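PDB 6NPS: AxyAgu115A from Amphibacillus xylanus NBRC 15112, which probably removes glucuronic acid side groups from glucuronoxylans as an alpha-glucuronidase of glycoside hydrolase family 115, in coordination with alpha-arabinofuranosidases. Local coordinates for residues A806-N809 against T813-R816; T837-Q840 against A845-V848; I431-T436 against A829-P834. The protein carries 3 engineered substitutions. One frame throughout, in Å; residues are numbered along the deposited sequence.

Interactions 1 and 2 lie within the C-terminal domain, their centres about 9 Å apart; interaction 3 ties that domain to the (beta/alpha)8 (TIM-type) barrel of the family 115 region, its centre about 16 Å from that of interaction 1 and about 14 Å from that of interaction 2. Strand 828-833 and the Pro834 that follows it link interaction 3 to the other two. The strand pairs with the second strand of the hairpin in interaction 1, where Arg816 O and Phe833 N are 2.8 Å apart, and Pro834 offers its O to Tyr839 OH of interaction 2 at 2.9 Å. Interactions 1 and 2 also meet directly, with Pro846 CB 3.3 Å from Asn815 O.

Interaction 1 of 3, residues A806-N809 against T813-R816; sequences ATEN and TLNR
Thr807 and Asn815 form the antiparallel hydrogen-bonded pair of a beta hairpin, with Thr807 N to Asn815 O at 2.9 Å and Asn815 N to Thr807 O at 2.7 Å. A third backbone bond, from Asn809 N to Thr813 O (2.8 Å), closes the ladder beside the turn. Between them Glu808 and Leu814 make a non-hydrogen-bonded pair.

The polar side chains extend this ladder. The Asn809 and Asn815 amides grip each other reciprocally: Asn809 ND2 gives to Asn815 OD1 and Asn815 ND2 gives to Asn809 OD1, each at 2.9 Å. Their planes are 57° apart, so the pair is twisted; Asn815 OD1 lies in the amide plane of Asn809, whereas Asn809 ND2 comes from above the carbonyl plane of Asn815 and not along a lone pair. Both amide nitrogens use their second N-H as well. That of Asn815 runs almost straight (173°) to Thr807 OG1, 2.9 Å away and in the amide plane, while that of Asn809 goes to Thr813 OG1 at 3.0 Å. Asn815 CG lies anti to its carbonyl carbon, chi1 -44°, which turns the amide toward the first strand, within reach of Thr807 and Asn809. The two threonine hydroxyls have further partners, Asp844 O for Thr807 and the Asp811 carboxylate for Thr813. The network thus fixes the rotation of both amides and supplies partners for the buried Asn815.

Apolar contact is slighter and lies on the other face, where Leu814 CD2 reaches the aliphatic part of Glu808 at CG (3.8 Å). Ala806 CB packs near Arg816 CB, whose guanidinium turns back to Leu814 O and to Glu818.

The hairpin joins strands 803-808 and 814-821. Strand 847-854 flanks the first and strand 828-833 the second, with Pro834 and Tyr839 packed against Asn815.

Interaction 2 of 3, residues T837-Q840 against A845-V848; sequences THYQ and APFV
Tyr839 is the residue through which the loop 837-840 rests on Ala845 and Pro846, at the approach to strand 847-854. In sequence order, Thr837 comes first and contributes from within its own segment: its CB sits 3.7 Å above one face of the Tyr839 ring, toward the rim.

Tyr839 itself carries the contact. Pro846 CD lies over the ring face opposite Thr837, 3.9 Å from the centroid of the Tyr839 ring and only 14° off the ring normal, a CH-pi arrangement in which the proline's CD hydrogens meet the pi cloud. The phenol is therefore clasped between a threonine and a proline, which limits its freedom to tilt. Nearer the backbone, Tyr839 CB touches Ala845 CB at 3.7 Å, and Ala845 CA stands obliquely to the ring. With CG anti to its carbonyl carbon (chi1 -65°), the ring is carried past Ala845 to Pro846, and its OH extends on to Pro834 O, a hydrogen bond that gives the end of this buried side chain a polar partner.

Gln840 adds the backbone link: Ala845 N points to Gln840 O across a weak hydrogen bond of 3.3 Å. The same turn is drawn together from the other end, since Gln840 N is bonded to the carboxylate of Asp844. The CB of Gln840 points away from the 845-848 segment, and its OE1 receives a weak bond from Lys843 NZ.

The contact is local packing within the beta-rich C-terminal domain: an aromatic in the loop connecting strands 828-833 and 847-854 is seated on the proline that leads into the second of them. Tyr839 and Pro846 are both bonded through their backbones to the segment around Ala934, at the end of strand 926-934, while the Tyr839 side chain also touches Asn815 of strand 814-821. Beyond Pro846, Phe847 pairs with Lys805 of strand 803-808.

Interaction 3 of 3, residues I431-T436 against A829-P834; sequences IWEQMT and AIKAFP
Glu433 and Lys831 make a buried salt bridge between the barrel helix and the C-terminal domain, with Lys831 NZ 2.6 Å from Glu433 OE2. The ammonium comes to the anti side of that oxygen, 22° out of the carboxylate plane. Lys831 is fully extended, CG anti to its backbone N at chi1 -179°, and reaches straight across from strand to helix. Beside the bridge, Trp432 CH2 touches Phe833 CZ at 4.0 Å; the phenylalanine approaches the outer edge of the indole, near its plane.

One water joins the first shell. It accepts from Lys831 NZ at 2.6 Å and donates to Glu433 O at 2.8 Å, so the lysine end is held by the carboxylate directly and, through this water, by the helix backbone at Glu433 O.

Further out, the other carboxylate oxygen, Glu433 OE1, is bonded to Gln434 NE2, on its syn side, and to Tyr823 OH, which together restrain the rotation of the carboxylate. With an alanine here, the buried Lys831 ammonium would probably be left without its anionic mate, and Gln434 and Tyr823 would lose the partner they share. Trp432 is steadied by Thr436, whose CG2 lies 3.5 Å above one indole face, while Thr436 OG1 binds Trp432 O at 2.7 Å from the opposite side of the carbonyl plane to the helical N-H of Thr436.

In the chain, helix 428-440 runs between strands 405-410 and 446-450, the last two of the eight parallel strands, as in a TIM barrel. Helix 458-469 covers another part of it, touching Trp432 and Met435. Strand 828-833 is flanked by strands 814-821 and 940-948, so in this contact strand 828-833 of the C-terminal domain rests on a helix on the outside of the barrel.

Interaction 1 of 3, residues A806-N809 against T813-R816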
loop_
_atom_site.group_PDB
_atom_site.type_symbol
_atom_site.label_atom_id
_atom_site.label_comp_id
_atom_site.label_asym_id
_atom_site.label_seq_id
_atom_site.Cartn_x
_atom_site.Cartn_y
_atom_site.Cartn_z
ATOM N N ALA A 806 -42.581 25.663 -7.969
ATOM C CA ALA A 806 -42.907 25.918 -6.579
ATOM C C ALA A 806 -44.382 25.601 -6.349
ATOM O O ALA A 806 -45.155 25.429 -7.293
ATOM C CB ALA A 806 -42.585 27.368 -6.220
ATOM N N THR A 807 -44.773 25.480 -5.084
ATOM C CA THR A 807 -46.193 25.402 -4.767
ATOM C C THR A 807 -46.510 26.529 -3.794
ATOM O O THR A 807 -45.614 27.092 -3.152
ATOM C CB THR A 807 -46.608 24.005 -4.184
ATOM O OG1 THR A 807 -45.937 23.747 -2.949
ATOM C CG2 THR A 807 -46.283 22.859 -5.172
ATOM N N GLU A 808 -47.790 26.859 -3.679
ATOM C CA GLU A 808 -48.207 28.037 -2.930
ATOM C C GLU A 808 -49.001 27.664 -1.684
ATOM O O GLU A 808 -49.798 26.723 -1.697
ATOM C CB GLU A 808 -49.041 28.983 -3.815
ATOM C CG GLU A 808 -49.175 30.382 -3.229
ATOM C CD GLU A 808 -49.865 31.358 -4.172
ATOM O OE1 GLU A 808 -49.592 31.314 -5.395
ATOM O OE2 GLU A 808 -50.689 32.161 -3.679
ATOM N N ASN A 809 -48.783 28.413 -0.610
ATOM C CA ASN A 809 -49.524 28.239 0.624
ATOM C C ASN A 809 -50.625 29.292 0.737
ATOM O O ASN A 809 -50.790 30.140 -0.138
ATOM C CB ASN A 809 -48.570 28.295 1.809
ATOM C CG ASN A 809 -47.491 27.278 1.684
ATOM O OD1 ASN A 809 -47.779 26.112 1.440
ATOM N ND2 ASN A 809 -46.248 27.702 1.796
ATOM N N THR A 813 -47.120 32.541 0.752
ATOM C CA THR A 813 -45.753 32.045 0.660
ATOM C C THR A 813 -45.658 30.874 -0.312
ATOM O O THR A 813 -46.655 30.228 -0.657
ATOM C CB THR A 813 -45.231 31.607 2.032
ATOM O OG1 THR A 813 -46.087 30.589 2.579
ATOM C CG2 THR A 813 -45.166 32.795 2.985
ATOM N N LEU A 814 -44.434 30.584 -0.732
ATOM C CA LEU A 814 -44.185 29.522 -1.692
ATOM C C LEU A 814 -43.315 28.445 -1.067
ATOM O O LEU A 814 -42.467 28.728 -0.220
ATOM C CB LEU A 814 -43.501 30.044 -2.972
ATOM C CG LEU A 814 -44.274 31.123 -3.744
ATOM C CD1 LEU A 814 -43.355 31.795 -4.762
ATOM C CD2 LEU A 814 -45.521 30.542 -4.422
ATOM N N ASN A 815 -43.531 27.206 -1.503
ATOM C CA ASN A 815 -42.628 26.097 -1.212
ATOM C C ASN A 815 -41.790 25.845 -2.457
ATOM O O ASN A 815 -42.331 25.552 -3.529
ATOM C CB ASN A 815 -43.384 24.833 -0.795
ATOM C CG ASN A 815 -44.512 25.119 0.192
ATOM O OD1 ASN A 815 -44.289 25.613 1.296
ATOM N ND2 ASN A 815 -45.741 24.831 -0.226
ATOM N N ARG A 816 -40.475 25.924 -2.314
ATOM C CA ARG A 816 -39.625 25.925 -3.494
ATOM C C ARG A 816 -38.239 25.434 -3.129
ATOM O O ARG A 816 -37.792 25.600 -1.992
ATOM C CB ARG A 816 -39.528 27.334 -4.095
ATOM C CG ARG A 816 -38.699 28.308 -3.247
ATOM C CD ARG A 816 -39.445 28.776 -1.954
ATOM N NE ARG A 816 -38.609 29.687 -1.174
ATOM C CZ ARG A 816 -38.873 30.099 0.057
ATOM N NH1 ARG A 816 -39.952 29.670 0.692
ATOM N NH2 ARG A 816 -38.032 30.933 0.666
#

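Interaction 2 of 3, residues T837-Q840 against A845-V848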
loop_
_atom_site.group_PDB
_atom_site.type_symbol
_atom_site.label_atom_id
_atom_site.label_comp_id
_atom_site.label_asym_id
_atom_site.label_seq_id
_atom_site.Cartn_x
_atom_site.Cartn_y
_atom_site.Cartn_z
ATOM N N THR A 837 -41.524 21.422 6.698
ATOM C CA THR A 837 -42.677 20.707 6.170
ATOM C C THR A 837 -42.261 19.332 5.683
ATOM O O THR A 837 -41.236 19.187 5.014
ATOM C CB THR A 837 -43.300 21.453 4.986
ATOM O OG1 THR A 837 -43.482 22.836 5.318
ATOM C CG2 THR A 837 -44.623 20.796 4.574
ATOM N N HIS A 838 -43.099 18.335 5.966
ATOM C CA HIS A 838 -43.024 17.032 5.313
ATOM C C HIS A 838 -43.924 17.108 4.080
ATOM O O HIS A 838 -45.156 17.080 4.188
ATOM C CB HIS A 838 -43.437 15.919 6.277
ATOM C CG HIS A 838 -42.529 15.788 7.470
ATOM N ND1 HIS A 838 -41.639 14.742 7.628
ATOM C CD2 HIS A 838 -42.361 16.585 8.556
ATOM C CE1 HIS A 838 -40.969 14.898 8.758
ATOM N NE2 HIS A 838 -41.390 16.007 9.341
ATOM N N TYR A 839 -43.304 17.216 2.902
ATOM C CA TYR A 839 -44.033 17.389 1.659
ATOM C C TYR A 839 -44.577 16.054 1.170
ATOM O O TYR A 839 -44.020 14.996 1.466
ATOM C CB TYR A 839 -43.092 17.995 0.599
ATOM C CG TYR A 839 -42.637 19.389 0.948
ATOM C CD1 TYR A 839 -41.350 19.637 1.422
ATOM C CD2 TYR A 839 -43.513 20.475 0.806
ATOM C CE1 TYR A 839 -40.940 20.929 1.746
ATOM C CE2 TYR A 839 -43.136 21.746 1.128
ATOM C CZ TYR A 839 -41.853 21.983 1.592
ATOM O OH TYR A 839 -41.499 23.286 1.911
ATOM N N GLN A 840 -45.654 16.103 0.390
ATOM C CA GLN A 840 -46.219 14.916 -0.243
ATOM C C GLN A 840 -46.262 15.113 -1.748
ATOM O O GLN A 840 -46.793 16.117 -2.223
ATOM C CB GLN A 840 -47.618 14.638 0.304
ATOM C CG GLN A 840 -47.593 14.323 1.776
ATOM C CD GLN A 840 -48.482 13.155 2.126
ATOM O OE1 GLN A 840 -49.284 13.234 3.059
ATOM N NE2 GLN A 840 -48.348 12.058 1.378
ATOM N N ALA A 845 -45.456 19.122 -2.688
ATOM C CA ALA A 845 -44.001 19.017 -2.846
ATOM C C ALA A 845 -43.517 19.839 -4.040
ATOM O O ALA A 845 -44.001 19.634 -5.149
ATOM C CB ALA A 845 -43.583 17.566 -3.047
ATOM N N PRO A 846 -42.539 20.720 -3.867
ATOM C CA PRO A 846 -41.900 21.362 -5.024
ATOM C C PRO A 846 -40.899 20.420 -5.689
ATOM O O PRO A 846 -40.442 19.430 -5.101
ATOM C CB PRO A 846 -41.156 22.549 -4.406
ATOM C CG PRO A 846 -40.682 21.976 -3.067
ATOM C CD PRO A 846 -41.885 21.093 -2.595
ATOM N N PHE A 847 -40.523 20.763 -6.919
ATOM C CA PHE A 847 -39.550 19.952 -7.640
ATOM C C PHE A 847 -38.599 20.824 -8.449
ATOM O O PHE A 847 -38.853 22.008 -8.698
ATOM C CB PHE A 847 -40.223 18.869 -8.527
ATOM C CG PHE A 847 -41.024 19.376 -9.699
ATOM C CD1 PHE A 847 -40.400 19.709 -10.891
ATOM C CD2 PHE A 847 -42.416 19.412 -9.649
ATOM C CE1 PHE A 847 -41.123 20.128 -11.978
ATOM C CE2 PHE A 847 -43.153 19.830 -10.748
ATOM C CZ PHE A 847 -42.498 20.185 -11.919
ATOM N N VAL A 848 -37.466 20.223 -8.804
ATOM C CA VAL A 848 -36.558 20.745 -9.820
ATOM C C VAL A 848 -36.499 19.704 -10.921
ATOM O O VAL A 848 -36.685 18.508 -10.679
ATOM C CB VAL A 848 -35.135 21.064 -9.295
ATOM C CG1 VAL A 848 -35.181 22.322 -8.414
ATOM C CG2 VAL A 848 -34.546 19.879 -8.533
#

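Interaction 3 of 3, residues I431-T436 against A829-P834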
loop_
_atom_site.group_PDB
_atom_site.type_symbol
_atom_site.label_atom_id
_atom_site.label_comp_id
_atom_site.label_asym_id
_atom_site.label_seq_id
_atom_site.Cartn_x
_atom_site.Cartn_y
_atom_site.Cartn_z
ATOM N N ILE A 431 -23.283 26.310 8.965
ATOM C CA ILE A 431 -23.827 26.752 10.257
ATOM C C ILE A 431 -25.172 27.420 10.063
ATOM O O ILE A 431 -26.113 27.191 10.842
ATOM C CB ILE A 431 -22.848 27.697 10.983
ATOM C CG1 ILE A 431 -21.532 26.983 11.262
ATOM C CG2 ILE A 431 -23.424 28.167 12.326
ATOM C CD1 ILE A 431 -20.411 27.970 11.664
ATOM N N TRP A 432 -25.271 28.313 9.053
ATOM C CA TRP A 432 -26.538 28.990 8.797
ATOM C C TRP A 432 -27.630 27.975 8.481
ATOM O O TRP A 432 -28.735 28.045 9.030
ATOM C CB TRP A 432 -26.387 30.013 7.658
ATOM C CG TRP A 432 -27.663 30.690 7.292
ATOM C CD1 TRP A 432 -28.109 31.887 7.769
ATOM C CD2 TRP A 432 -28.678 30.207 6.402
ATOM N NE1 TRP A 432 -29.324 32.183 7.232
ATOM C CE2 TRP A 432 -29.694 31.179 6.375
ATOM C CE3 TRP A 432 -28.818 29.062 5.615
ATOM C CZ2 TRP A 432 -30.849 31.032 5.606
ATOM C CZ3 TRP A 432 -29.971 28.921 4.848
ATOM C CH2 TRP A 432 -30.957 29.902 4.841
ATOM N N GLU A 433 -27.329 27.004 7.608
ATOM C CA GLU A 433 -28.356 26.054 7.192
ATOM C C GLU A 433 -28.837 25.209 8.372
ATOM O O GLU A 433 -30.030 24.940 8.515
ATOM C CB GLU A 433 -27.815 25.156 6.075
ATOM C CG GLU A 433 -28.844 24.210 5.473
ATOM C CD GLU A 433 -28.681 22.781 5.999
ATOM O OE1 GLU A 433 -27.574 22.457 6.500
ATOM O OE2 GLU A 433 -29.645 21.985 5.905
ATOM N N GLN A 434 -27.915 24.721 9.179
ATOM C CA GLN A 434 -28.320 23.867 10.294
ATOM C C GLN A 434 -29.030 24.680 11.379
ATOM O O GLN A 434 -30.090 24.279 11.885
ATOM C CB GLN A 434 -27.091 23.153 10.864
ATOM C CG GLN A 434 -26.435 22.169 9.916
ATOM C CD GLN A 434 -27.329 20.980 9.646
ATOM O OE1 GLN A 434 -27.675 20.239 10.544
ATOM N NE2 GLN A 434 -27.721 20.805 8.389
ATOM N N MET A 435 -28.430 25.798 11.803
ATOM C CA MET A 435 -29.030 26.524 12.927
ATOM C C MET A 435 -30.313 27.237 12.534
ATOM O O MET A 435 -31.208 27.350 13.372
ATOM C CB MET A 435 -28.035 27.523 13.535
ATOM C CG MET A 435 -26.874 26.859 14.343
ATOM S SD MET A 435 -27.343 25.523 15.461
ATOM C CE MET A 435 -28.347 26.432 16.710
ATOM N N THR A 436 -30.478 27.679 11.263
ATOM C CA THR A 436 -31.797 28.205 10.920
ATOM C C THR A 436 -32.840 27.107 10.854
ATOM O O THR A 436 -34.009 27.357 11.160
ATOM C CB THR A 436 -31.800 28.982 9.594
ATOM O OG1 THR A 436 -31.358 28.131 8.514
ATOM C CG2 THR A 436 -30.890 30.200 9.712
ATOM N N ALA A 829 -25.621 23.774 -3.375
ATOM C CA ALA A 829 -26.565 22.719 -3.077
ATOM C C ALA A 829 -27.948 23.311 -3.239
ATOM O O ALA A 829 -28.114 24.527 -3.229
ATOM C CB ALA A 829 -26.394 22.168 -1.632
ATOM N N ILE A 830 -28.939 22.447 -3.360
ATOM C CA ILE A 830 -30.319 22.918 -3.399
ATOM C C ILE A 830 -31.042 22.281 -2.227
ATOM O O ILE A 830 -30.720 21.163 -1.817
ATOM C CB ILE A 830 -31.028 22.605 -4.735
ATOM C CG1 ILE A 830 -31.125 21.088 -4.967
ATOM C CG2 ILE A 830 -30.326 23.294 -5.924
ATOM C CD1 ILE A 830 -32.000 20.745 -6.166
ATOM N N LYS A 831 -31.996 23.011 -1.667
ATOM C CA LYS A 831 -32.733 22.565 -0.493
ATOM C C LYS A 831 -34.124 23.183 -0.560
ATOM O O LYS A 831 -34.273 24.320 -1.000
ATOM C CB LYS A 831 -31.990 22.957 0.798
ATOM C CG LYS A 831 -32.706 22.499 2.054
ATOM C CD LYS A 831 -31.992 22.973 3.319
ATOM C CE LYS A 831 -32.738 22.501 4.544
ATOM N NZ LYS A 831 -32.094 22.923 5.819
ATOM N N ALA A 832 -35.136 22.437 -0.138
ATOM C CA ALA A 832 -36.494 22.962 -0.173
ATOM C C ALA A 832 -36.767 23.880 1.013
ATOM O O ALA A 832 -36.375 23.587 2.140
ATOM C CB ALA A 832 -37.522 21.830 -0.186
ATOM N N PHE A 833 -37.455 24.994 0.754
ATOM C CA PHE A 833 -37.920 25.891 1.819
ATOM C C PHE A 833 -39.421 26.105 1.669
ATOM O O PHE A 833 -39.905 26.270 0.539
ATOM C CB PHE A 833 -37.219 27.266 1.765
ATOM C CG PHE A 833 -35.788 27.225 2.175
ATOM C CD1 PHE A 833 -35.395 27.629 3.455
ATOM C CD2 PHE A 833 -34.814 26.781 1.287
ATOM C CE1 PHE A 833 -34.051 27.566 3.839
ATOM C CE2 PHE A 833 -33.486 26.724 1.662
ATOM C CZ PHE A 833 -33.099 27.113 2.929
ATOM N N PRO A 834 -40.181 26.181 2.776
ATOM C CA PRO A 834 -39.775 26.096 4.193
ATOM C C PRO A 834 -39.180 24.722 4.565
ATOM O O PRO A 834 -39.530 23.723 3.944
ATOM C CB PRO A 834 -41.103 26.335 4.963
ATOM C CG PRO A 834 -41.955 27.064 4.015
ATOM C CD PRO A 834 -41.613 26.528 2.637
HETATM O O HOH W 1 -32.046 25.419 6.586
#